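Local coordinates for erythrocyte membrane protein 1 (Plasmodium falciparum, PDB 2XU0) that probably binds receptors on the host cell surface as a parasite adhesin, the chain described being its N-terminal segment and first Duffy-binding-like domain, a rosetting domain, at residues 134-138 against 194-199; 140-144 against 215-219. The protein carries 10 engineered substitutions. All coordinates share one frame; numbering follows the deposited sequence.

Followed from the N terminus, the chain enters the Duffy-binding-like domain and builds the short helix 133-136, whose end enters contact 1; a few residues later residues 140-144, mostly a 3-10 turn, supply the first half of contact 2. After helix 154-175 comes helix 186-204, where residues 194-199 close the first loop, 55 residues long. Residues 215-219, opening helix 216-231, then close the second, 70 residues long. The two loops cross, since their segments alternate along the chain. The centres of the two contacts lie about 14 Å apart: contact 1 is an ionic junction near the centre of the molecule; contact 2, also largely buried, is a mainly van der Waals junction farther out, with one bridging water.

Contact 1 of 2, residues 134-138 against 194-199; sequences RRRHI and RSFADI
In the helical core of the Duffy-binding-like domain, the short helix 133-136 is held against helix 186-204 by a buried salt bridge, R134 to D198. The two side chains meet head on from their two helices, and R134 uses both terminal nitrogens on one oxygen: NH2 lies 2.7 Å from D198 OD2 and NH1 2.8 Å from the same atom. OD2 sits almost in the guanidinium plane, yet both N-H groups reach it from one face of the carboxylate, well above its plane. A bend at chi3 (34°) turns the head of R134 toward D198 and S195 and brings R194 CB over one face of the guanidinium, toward its rim, 3.6 Å from R134 NE. NH1 also donates to S195 OG at 3.1 Å, a fairly straight bond of 154°, so two residues about one turn apart restrain the head. Neighbours extend the network: D198 OD1 is bound by R314, Q311 and W315 of helix 311-338, R134 NH2 also pairs with E318, and S195 OG bonds E168. This dense pairing would be expected to favour a charged carboxylate at D198 despite its burial. R135 passes beside the acid with its aliphatic part, CD 3.4 Å from D198 OD2, while its own NE pairs with D207. Past the helix end, I138 puts CD1 3.8 Å from D198 CB.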
# COMPACT_ATOMS: atom_id res chain seq x y z
N ARG A 134 0.90 6.47 2.94
CA ARG A 134 1.78 5.75 3.86
C ARG A 134 3.24 5.94 3.41
O ARG A 134 4.10 6.14 4.24
CB ARG A 134 1.38 4.26 3.98
CG ARG A 134 2.18 3.44 5.03
CD ARG A 134 2.27 1.94 4.71
NE ARG A 134 2.35 1.72 3.26
CZ ARG A 134 3.46 1.82 2.53
NH1 ARG A 134 4.63 2.03 3.12
NH2 ARG A 134 3.41 1.69 1.22
N ARG A 135 3.51 5.93 2.08
CA ARG A 135 4.86 6.11 1.58
C ARG A 135 5.30 7.55 1.68
O ARG A 135 6.43 7.80 2.06
CB ARG A 135 5.03 5.59 0.10
CG ARG A 135 6.35 6.00 -0.60
CD ARG A 135 7.57 5.28 -0.03
NE ARG A 135 8.84 5.83 -0.52
CZ ARG A 135 9.51 6.85 0.02
NH1 ARG A 135 9.03 7.48 1.08
NH2 ARG A 135 10.68 7.23 -0.48
N ARG A 136 4.47 8.48 1.19
CA ARG A 136 4.77 9.92 1.16
C ARG A 136 5.38 10.45 2.48
O ARG A 136 6.38 11.17 2.47
CB ARG A 136 3.50 10.71 0.84
CG ARG A 136 3.01 10.59 -0.60
CD ARG A 136 1.79 11.45 -0.80
NE ARG A 136 2.19 12.83 -1.06
CZ ARG A 136 1.36 13.79 -1.47
NH1 ARG A 136 0.07 13.52 -1.65
NH2 ARG A 136 1.82 15.01 -1.70
N HIS A 137 4.81 10.03 3.60
CA HIS A 137 5.24 10.52 4.91
C HIS A 137 6.03 9.54 5.75
O HIS A 137 6.14 9.73 6.95
CB HIS A 137 4.02 11.09 5.66
CG HIS A 137 3.09 11.86 4.78
ND1 HIS A 137 3.49 13.04 4.16
CD2 HIS A 137 1.81 11.60 4.45
CE1 HIS A 137 2.44 13.45 3.47
NE2 HIS A 137 1.40 12.62 3.62
N ILE A 138 6.65 8.53 5.11
CA ILE A 138 7.48 7.52 5.75
C ILE A 138 8.55 8.15 6.67
O ILE A 138 9.12 9.20 6.34
CB ILE A 138 8.07 6.52 4.70
CG1 ILE A 138 7.90 5.06 5.16
CG2 ILE A 138 9.54 6.84 4.29
CD1 ILE A 138 8.18 3.99 4.09
N ARG A 194 4.02 -3.51 4.10
CA ARG A 194 4.08 -2.52 3.03
C ARG A 194 5.18 -1.51 3.24
O ARG A 194 5.85 -1.16 2.28
CB ARG A 194 2.73 -1.83 2.84
CG ARG A 194 1.69 -2.77 2.28
CD ARG A 194 0.42 -2.00 2.22
NE ARG A 194 -0.62 -2.76 1.55
CZ ARG A 194 -1.89 -2.74 1.93
NH1 ARG A 194 -2.26 -2.02 2.98
NH2 ARG A 194 -2.79 -3.44 1.27
N SER A 195 5.40 -1.07 4.51
CA SER A 195 6.48 -0.15 4.86
C SER A 195 7.81 -0.85 4.78
O SER A 195 8.78 -0.26 4.32
CB SER A 195 6.25 0.45 6.25
OG SER A 195 5.30 1.49 6.14
N PHE A 196 7.88 -2.10 5.26
CA PHE A 196 9.09 -2.94 5.21
C PHE A 196 9.57 -3.02 3.76
O PHE A 196 10.78 -2.89 3.49
CB PHE A 196 8.74 -4.35 5.67
CG PHE A 196 9.85 -5.37 5.65
CD1 PHE A 196 10.96 -5.22 6.47
CD2 PHE A 196 9.72 -6.55 4.93
CE1 PHE A 196 11.94 -6.24 6.55
CE2 PHE A 196 10.69 -7.56 4.99
CZ PHE A 196 11.81 -7.38 5.77
N ALA A 197 8.62 -3.26 2.85
CA ALA A 197 8.91 -3.33 1.39
C ALA A 197 9.41 -1.98 0.81
O ALA A 197 10.39 -1.97 0.07
CB ALA A 197 7.68 -3.82 0.64
N ASP A 198 8.81 -0.86 1.22
CA ASP A 198 9.27 0.47 0.79
C ASP A 198 10.68 0.77 1.33
O ASP A 198 11.50 1.31 0.60
CB ASP A 198 8.26 1.58 1.18
CG ASP A 198 7.02 1.68 0.30
OD1 ASP A 198 7.06 1.17 -0.84
OD2 ASP A 198 6.03 2.29 0.73
N ILE A 199 10.96 0.38 2.61
CA ILE A 199 12.29 0.55 3.24
C ILE A 199 13.33 -0.22 2.48
O ILE A 199 14.41 0.32 2.19
CB ILE A 199 12.28 0.25 4.77
CG1 ILE A 199 11.53 1.39 5.53
CG2 ILE A 199 13.73 0.13 5.28
CD1 ILE A 199 10.95 1.02 7.00

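Contact 2 of 2, residues 140-144 against 215-219; sequences DQNLE and DKVQK
V217, in the first turn of helix 216-231, packs against a 3-10 turn at residues 141-144 of the Duffy-binding-like domain, and its two methyl groups share the contact unequally. From CB the side chain forks: CG1, anti to the backbone N (chi1 172°), meets L143 CB at 3.8 Å, whereas CG2 lies nearer E144 and D140. There CG2 touches E144 CG at 3.7 Å and, at the same distance, D140 OD2, so the valine's branch fits among L143 and E144 of the turn and D140 just before it. The backbones come close as well, with L143 O 3.6 Å from V217 CA.

Both acids touch the valine while directing their charge elsewhere: D140 OD1 and E144 OE2 each form a salt bridge with R100, which thereby ties together the two ends of the segment. The side chain of E144 lies roughly perpendicular to that of K216, the two meeting through their aliphatic roots, CB to CB at 4.0 Å. The lysine chain then runs on extended into an exposed position, leaving its NZ 5.5 Å from E144 OE1, too far for a salt bridge though an attraction may remain. L143 also touches N160 and T164 of helix 154-175, so the turn contacts both that helix and helix 216-231. Polar linkage between the segments runs through a water that donates to two backbone carbonyls, 2.6 Å from L143 O and 3.1 Å from K216 O.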
# COMPACT_ATOMS: atom_id res chain seq x y z
N ASP A 140 11.80 8.36 7.42
CA ASP A 140 13.14 8.14 6.85
C ASP A 140 14.15 9.28 7.14
O ASP A 140 15.29 9.25 6.66
CB ASP A 140 13.00 7.98 5.30
CG ASP A 140 12.59 9.25 4.55
OD1 ASP A 140 12.12 10.23 5.20
OD2 ASP A 140 12.68 9.26 3.31
N GLN A 141 13.73 10.29 7.91
CA GLN A 141 14.52 11.48 8.23
C GLN A 141 15.96 11.29 8.70
O GLN A 141 16.84 12.02 8.24
CB GLN A 141 13.71 12.46 9.07
CG GLN A 141 14.01 13.91 8.75
CD GLN A 141 14.83 14.59 9.81
OE1 GLN A 141 15.69 15.42 9.50
NE2 GLN A 141 14.56 14.29 11.08
N ASN A 142 16.22 10.25 9.52
CA ASN A 142 17.56 9.93 10.02
C ASN A 142 18.50 9.49 8.93
O ASN A 142 19.73 9.67 9.06
CB ASN A 142 17.46 8.86 11.11
CG ASN A 142 16.90 7.54 10.65
OD1 ASN A 142 15.77 7.45 10.14
ND2 ASN A 142 17.69 6.50 10.80
N LEU A 143 17.95 8.90 7.84
CA LEU A 143 18.74 8.45 6.69
C LEU A 143 19.22 9.63 5.84
O LEU A 143 20.03 9.42 4.94
CB LEU A 143 18.01 7.38 5.84
CG LEU A 143 17.48 6.10 6.55
CD1 LEU A 143 16.98 5.09 5.53
CD2 LEU A 143 18.56 5.45 7.42
N GLU A 144 18.78 10.88 6.14
CA GLU A 144 19.24 12.11 5.45
C GLU A 144 20.58 12.61 6.05
O GLU A 144 21.10 13.64 5.63
CB GLU A 144 18.20 13.23 5.53
CG GLU A 144 16.85 12.93 4.90
CD GLU A 144 15.90 14.10 4.88
OE1 GLU A 144 16.37 15.25 4.72
OE2 GLU A 144 14.67 13.88 5.02
N ASP A 215 17.32 14.72 -2.79
CA ASP A 215 17.55 13.27 -2.75
C ASP A 215 18.58 12.85 -1.69
O ASP A 215 19.40 11.96 -1.94
CB ASP A 215 17.98 12.76 -4.15
CG ASP A 215 17.44 11.40 -4.57
OD1 ASP A 215 16.55 10.87 -3.88
OD2 ASP A 215 17.85 10.91 -5.65
N LYS A 216 18.51 13.50 -0.50
CA LYS A 216 19.47 13.29 0.60
C LYS A 216 19.60 11.86 1.07
O LYS A 216 20.73 11.41 1.28
CB LYS A 216 19.22 14.27 1.76
CG LYS A 216 19.84 15.63 1.44
CD LYS A 216 19.54 16.71 2.47
CE LYS A 216 20.13 18.04 2.05
NZ LYS A 216 19.91 19.09 3.09
N VAL A 217 18.46 11.14 1.23
CA VAL A 217 18.50 9.74 1.68
C VAL A 217 19.33 8.93 0.72
O VAL A 217 20.25 8.26 1.16
CB VAL A 217 17.08 9.11 1.89
CG1 VAL A 217 17.19 7.60 2.16
CG2 VAL A 217 16.32 9.79 3.01
N GLN A 218 19.06 9.04 -0.60
CA GLN A 218 19.79 8.29 -1.63
C GLN A 218 21.25 8.65 -1.74
O GLN A 218 22.10 7.76 -1.89
CB GLN A 218 19.09 8.37 -2.99
CG GLN A 218 17.80 7.57 -3.03
CD GLN A 218 17.97 6.13 -2.59
OE1 GLN A 218 18.88 5.41 -3.01
NE2 GLN A 218 17.06 5.65 -1.78
N LYS A 219 21.55 9.95 -1.67
CA LYS A 219 22.93 10.44 -1.75
C LYS A 219 23.75 9.95 -0.56
O LYS A 219 24.88 9.52 -0.77
CB LYS A 219 22.96 11.96 -1.93
CG LYS A 219 22.36 12.32 -3.28
CD LYS A 219 22.42 13.78 -3.66
CE LYS A 219 21.56 14.02 -4.88
NZ LYS A 219 22.15 13.46 -6.13
O HOH W 1 22.08 10.76 4.05